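Local coordinates for protein soluble cytochrome b558 (Ectothiorhodospira shaposhnikovii, PDB 1CXY) that binds heme and probably carries electrons, as a soluble bacterial homologue of cytochrome b5, at residues M26-K31 with E59-K64. Sequence-based numbering, arbitrary orientation. Where two conformers were deposited one is given.
Sequences MAIHGK and EAWETK. With HEM (protoporphyrin IX containing Fe), chain B.
Ile28 and Trp61 meet where the hairpin of strands 23-28 and 31-34 leans on helix 58-63, part of the wall of the heme crevice of the cytochrome b5 fold. The tight part is buried and apolar: Ile28 CG2 lies 3.7 Å from Trp61 CD1, and the two side chains cross at about a right angle. A branched aliphatic suits this place because CG2 reaches the indole while CD1 meets Trp61 CB. Trp61 swings its indole away from its own backbone N (chi1 168°), bringing the ring edge to the heme face, with CZ3 3.6 Å from HEM C2C. Broad and flat, the indole can span Ile28, the heme and the ring of His70, an axial iron ligand on which it stacks; Trp61 O also accepts from His70 ND1, which probably helps to fix the rotation of that ligand. Lys64, just past the helix, passes over the porphyrin face at HEM C4A, then runs out to the propionates, where NZ bonds HEM O1D at 2.8 Å and HEM O1A at 3.0 Å. A leucine here would probably leave both propionates without this shared cationic partner. The exposed side is polar. The type I' turn from Ile28 to Lys31 carries His29 and Gly30 at positive phi, which glycine tolerates readily, and Lys31 NZ bonds back to His29 O. Here an imidazole N-H can reach a carboxylate at the solvent edge: in the Glu62 conformer described, one of two deposited, His29 NE2 donates to OE2 over 2.6 Å, bent (144°), on the anti side and 34° out of the carboxylate plane.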
ATOM      1  N   MET A  26      -2.699   3.108  -0.999  1.00 13.80           N
ATOM      2  CA  MET A  26      -2.781   2.701   0.407  1.00 13.72           C
ATOM      3  C   MET A  26      -2.086   3.735   1.289  1.00 14.18           C
ATOM      4  O   MET A  26      -1.246   4.451   0.774  1.00 15.52           O
ATOM      5  CB  MET A  26      -2.051   1.390   0.719  1.00 16.70           C
ATOM      6  CG  MET A  26      -2.655   0.209   0.003  1.00 16.24           C
ATOM      7  SD  MET A  26      -1.785  -1.300   0.480  1.00 16.39           S
ATOM      8  CE  MET A  26      -2.554  -2.372  -0.753  1.00 18.08           C
ATOM      9  N   ALA A  27      -2.422   3.724   2.565  1.00 14.49           N
ATOM     10  CA  ALA A  27      -1.689   4.564   3.522  1.00 15.03           C
ATOM     11  C   ALA A  27      -0.968   3.570   4.450  1.00 15.57           C
ATOM     12  O   ALA A  27      -1.588   2.636   4.986  1.00 16.58           O
ATOM     13  CB  ALA A  27      -2.590   5.493   4.311  1.00 15.66           C
ATOM     14  N   ILE A  28       0.330   3.714   4.624  1.00 14.93           N
ATOM     15  CA  ILE A  28       1.151   2.835   5.477  1.00 15.03           C
ATOM     16  C   ILE A  28       2.130   3.738   6.236  1.00 16.09           C
ATOM     17  O   ILE A  28       2.805   4.554   5.602  1.00 17.67           O
ATOM     18  CB  ILE A  28       1.953   1.801   4.681  1.00 15.05           C
ATOM     19  CG1 ILE A  28       1.031   0.784   4.004  1.00 16.21           C
ATOM     20  CG2 ILE A  28       2.959   1.042   5.554  1.00 16.18           C
ATOM     21  CD1 ILE A  28       1.697  -0.009   2.890  1.00 15.53           C
ATOM     22  N   HIS A  29       2.177   3.632   7.571  1.00 16.50           N
ATOM     23  CA  HIS A  29       3.079   4.481   8.345  1.00 18.46           C
ATOM     24  C   HIS A  29       2.957   5.968   8.057  1.00 18.40           C
ATOM     25  O   HIS A  29       3.978   6.674   7.953  1.00 19.53           O
ATOM     26  CB  HIS A  29       4.536   4.039   8.098  1.00 19.66           C
ATOM     27  CG  HIS A  29       4.838   2.689   8.680  1.00 21.72           C
ATOM     28  ND1 HIS A  29       4.416   2.340   9.937  1.00 24.35           N
ATOM     29  CD2 HIS A  29       5.538   1.646   8.184  1.00 23.47           C
ATOM     30  CE1 HIS A  29       4.818   1.097  10.176  1.00 23.73           C
ATOM     31  NE2 HIS A  29       5.457   0.647   9.133  1.00 23.62           N
ATOM     32  N   GLY A  30       1.733   6.472   7.903  1.00 17.95           N
ATOM     33  CA  GLY A  30       1.505   7.889   7.652  1.00 18.29           C
ATOM     34  C   GLY A  30       1.901   8.353   6.251  1.00 17.57           C
ATOM     35  O   GLY A  30       1.921   9.577   6.045  1.00 20.01           O
ATOM     36  N   LYS A  31       2.231   7.474   5.329  1.00 16.43           N
ATOM     37  CA  LYS A  31       2.622   7.852   3.972  1.00 16.31           C
ATOM     38  C   LYS A  31       1.586   7.238   3.019  1.00 16.18           C
ATOM     39  O   LYS A  31       0.954   6.233   3.338  1.00 16.80           O
ATOM     40  CB  LYS A  31       4.041   7.431   3.606  1.00 17.43           C
ATOM     41  CG  LYS A  31       5.099   8.190   4.410  1.00 20.66           C
ATOM     42  CD  LYS A  31       6.487   7.579   4.287  1.00 22.06           C
ATOM     43  CE  LYS A  31       6.646   6.327   5.132  1.00 23.62           C
ATOM     44  NZ  LYS A  31       6.656   6.596   6.592  1.00 27.08           N
ATOM     45  N   GLU A  59      -0.907  -2.438   9.675  1.00 16.28           N
ATOM     46  CA  GLU A  59      -0.806  -3.760  10.306  1.00 16.98           C
ATOM     47  C   GLU A  59      -0.576  -4.877   9.306  1.00 16.53           C
ATOM     48  O   GLU A  59       0.252  -5.773   9.510  1.00 16.79           O
ATOM     49  CB  GLU A  59      -2.084  -4.031  11.100  1.00 19.06           C
ATOM     50  CG  GLU A  59      -2.095  -5.407  11.747  1.00 21.95           C
ATOM     51  CD  GLU A  59      -3.223  -5.575  12.744  0.50 23.12           C
ATOM     52  OE1 GLU A  59      -2.930  -5.510  13.959  0.50 24.74           O
ATOM     53  OE2 GLU A  59      -4.384  -5.764  12.334  0.50 23.97           O
ATOM     54  N   ALA A  60      -1.335  -4.851   8.209  1.00 15.34           N
ATOM     55  CA  ALA A  60      -1.155  -5.842   7.145  1.00 15.05           C
ATOM     56  C   ALA A  60       0.249  -5.746   6.564  1.00 14.69           C
ATOM     57  O   ALA A  60       0.842  -6.776   6.262  1.00 16.00           O
ATOM     58  CB  ALA A  60      -2.202  -5.607   6.072  1.00 14.80           C
ATOM     59  N   TRP A  61       0.771  -4.535   6.366  1.00 14.13           N
ATOM     60  CA  TRP A  61       2.143  -4.380   5.883  1.00 13.82           C
ATOM     61  C   TRP A  61       3.150  -4.988   6.838  1.00 14.67           C
ATOM     62  O   TRP A  61       4.166  -5.584   6.463  1.00 15.02           O
ATOM     63  CB  TRP A  61       2.434  -2.885   5.610  1.00 15.91           C
ATOM     64  CG  TRP A  61       3.901  -2.644   5.386  1.00 14.37           C
ATOM     65  CD1 TRP A  61       4.748  -2.075   6.300  1.00 16.41           C
ATOM     66  CD2 TRP A  61       4.688  -2.965   4.240  1.00 15.77           C
ATOM     67  NE1 TRP A  61       6.031  -2.058   5.797  1.00 15.52           N
ATOM     68  CE2 TRP A  61       6.017  -2.578   4.534  1.00 15.72           C
ATOM     69  CE3 TRP A  61       4.421  -3.521   2.991  1.00 15.92           C
ATOM     70  CZ2 TRP A  61       7.055  -2.743   3.622  1.00 16.52           C
ATOM     71  CZ3 TRP A  61       5.460  -3.693   2.088  1.00 15.79           C
ATOM     72  CH2 TRP A  61       6.763  -3.310   2.413  1.00 15.84           C
ATOM     73  N   GLU A  62       2.949  -4.702   8.127  1.00 13.86           N
ATOM     74  CA  GLU A  62       3.916  -5.153   9.137  1.00 15.95           C
ATOM     75  C   GLU A  62       3.939  -6.646   9.401  1.00 16.13           C
ATOM     76  O   GLU A  62       4.953  -7.164   9.899  1.00 17.98           O
ATOM     77  CB  GLU A  62       3.595  -4.425  10.449  0.50 15.56           C
ATOM     78  CG  GLU A  62       3.912  -2.941  10.442  0.50 18.60           C
ATOM     79  CD  GLU A  62       5.399  -2.673  10.514  0.50 20.12           C
ATOM     80  OE1 GLU A  62       6.079  -3.312  11.351  0.50 22.47           O
ATOM     81  OE2 GLU A  62       5.895  -1.832   9.742  0.50 21.91           O
ATOM     82  N   THR A  63       2.798  -7.296   9.215  1.00 15.64           N
ATOM     83  CA  THR A  63       2.658  -8.713   9.545  1.00 16.02           C
ATOM     84  C   THR A  63       2.340  -9.628   8.388  1.00 16.13           C
ATOM     85  O   THR A  63       2.284 -10.869   8.572  1.00 16.87           O
ATOM     86  CB  THR A  63       1.461  -8.866  10.524  1.00 17.04           C
ATOM     87  OG1 THR A  63       0.232  -8.515   9.873  1.00 17.80           O
ATOM     88  CG2 THR A  63       1.641  -7.984  11.744  1.00 19.47           C
ATOM     89  N   LYS A  64       1.993  -9.134   7.209  1.00 15.23           N
ATOM     90  CA  LYS A  64       1.528  -9.920   6.083  1.00 16.52           C
ATOM     91  C   LYS A  64       0.236 -10.675   6.472  1.00 15.90           C
ATOM     92  O   LYS A  64      -0.139 -11.671   5.862  1.00 16.83           O
ATOM     93  CB  LYS A  64       2.579 -10.889   5.543  1.00 15.99           C
ATOM     94  CG  LYS A  64       3.761 -10.168   4.868  1.00 14.71           C
ATOM     95  CD  LYS A  64       4.860 -11.157   4.494  1.00 16.55           C
ATOM     96  CE  LYS A  64       5.949 -10.411   3.715  1.00 15.80           C
ATOM     97  NZ  LYS A  64       7.230 -11.185   3.676  1.00 18.34           N
TER
HETATM   98  CHA HEM B 204       5.300 -11.128   0.032  1.00 18.87           C
HETATM   99  CHB HEM B 204       1.159  -9.854   2.180  1.00 18.05           C
HETATM  100  CHC HEM B 204       1.730  -5.342   0.542  1.00 16.35           C
HETATM  101  CHD HEM B 204       5.936  -6.577  -1.507  1.00 17.99           C
HETATM  102  C1A HEM B 204       4.079 -11.200   0.659  1.00 19.15           C
HETATM  103  C2A HEM B 204       3.414 -12.414   1.094  1.00 19.48           C
HETATM  104  C3A HEM B 204       2.284 -12.046   1.712  1.00 18.11           C
HETATM  105  C4A HEM B 204       2.196 -10.593   1.649  1.00 17.79           C
HETATM  106  CMA HEM B 204       1.203 -12.934   2.367  1.00 18.18           C
HETATM  107  CAA HEM B 204       3.962 -13.851   0.927  1.00 20.79           C
HETATM  108  CBA HEM B 204       4.382 -14.564   2.256  1.00 21.23           C
HETATM  109  CGA HEM B 204       5.700 -14.079   2.791  1.00 22.38           C
HETATM  110  O1A HEM B 204       6.482 -13.500   1.996  1.00 24.08           O
HETATM  111  O2A HEM B 204       6.000 -14.279   3.997  1.00 23.49           O
HETATM  112  C1B HEM B 204       0.974  -8.499   1.961  1.00 18.09           C
HETATM  113  C2B HEM B 204      -0.109  -7.703   2.482  1.00 16.45           C
HETATM  114  C3B HEM B 204       0.065  -6.450   2.057  1.00 16.50           C
HETATM  115  C4B HEM B 204       1.240  -6.438   1.217  1.00 16.40           C
HETATM  116  CMB HEM B 204      -1.201  -8.269   3.424  1.00 17.49           C
HETATM  117  CAB HEM B 204      -0.811  -5.215   2.362  1.00 17.72           C
HETATM  118  CBB HEM B 204      -0.303  -4.006   2.604  1.00 18.94           C
HETATM  119  C1C HEM B 204       2.909  -5.287  -0.163  1.00 17.47           C
HETATM  120  C2C HEM B 204       3.446  -4.116  -0.818  1.00 16.90           C
HETATM  121  C3C HEM B 204       4.621  -4.447  -1.376  1.00 17.56           C
HETATM  122  C4C HEM B 204       4.853  -5.857  -1.071  1.00 18.19           C
HETATM  123  CMC HEM B 204       2.726  -2.752  -0.799  1.00 17.42           C
HETATM  124  CAC HEM B 204       5.656  -3.605  -2.146  1.00 20.57           C
HETATM  125  CBC HEM B 204       5.356  -2.691  -3.047  1.00 22.38           C
HETATM  126  C1D HEM B 204       6.130  -7.919  -1.240  1.00 19.21           C
HETATM  127  C2D HEM B 204       7.334  -8.642  -1.553  1.00 19.94           C
HETATM  128  C3D HEM B 204       7.159  -9.895  -1.120  1.00 20.00           C
HETATM  129  C4D HEM B 204       5.851  -9.989  -0.524  1.00 19.10           C
HETATM  130  CMD HEM B 204       8.562  -8.030  -2.271  1.00 22.01           C
HETATM  131  CAD HEM B 204       8.162 -11.080  -1.146  1.00 20.17           C
HETATM  132  CBD HEM B 204       8.678 -11.307   0.304  1.00 19.18           C
HETATM  133  CGD HEM B 204       9.358 -10.117   0.928  1.00 19.05           C
HETATM  134  O1D HEM B 204       9.059  -9.729   2.076  1.00 19.78           O
HETATM  135  O2D HEM B 204      10.284  -9.549   0.277  1.00 20.66           O
HETATM  136  NA  HEM B 204       3.294 -10.104   0.982  1.00 17.04           N
HETATM  137  NB  HEM B 204       1.804  -7.699   1.186  1.00 16.72           N
HETATM  138  NC  HEM B 204       3.782  -6.338  -0.363  1.00 16.44           N
HETATM  139  ND  HEM B 204       5.239  -8.755  -0.587  1.00 17.57           N
HETATM  140 FE   HEM B 204       3.548  -8.205   0.343  1.00 17.11          FE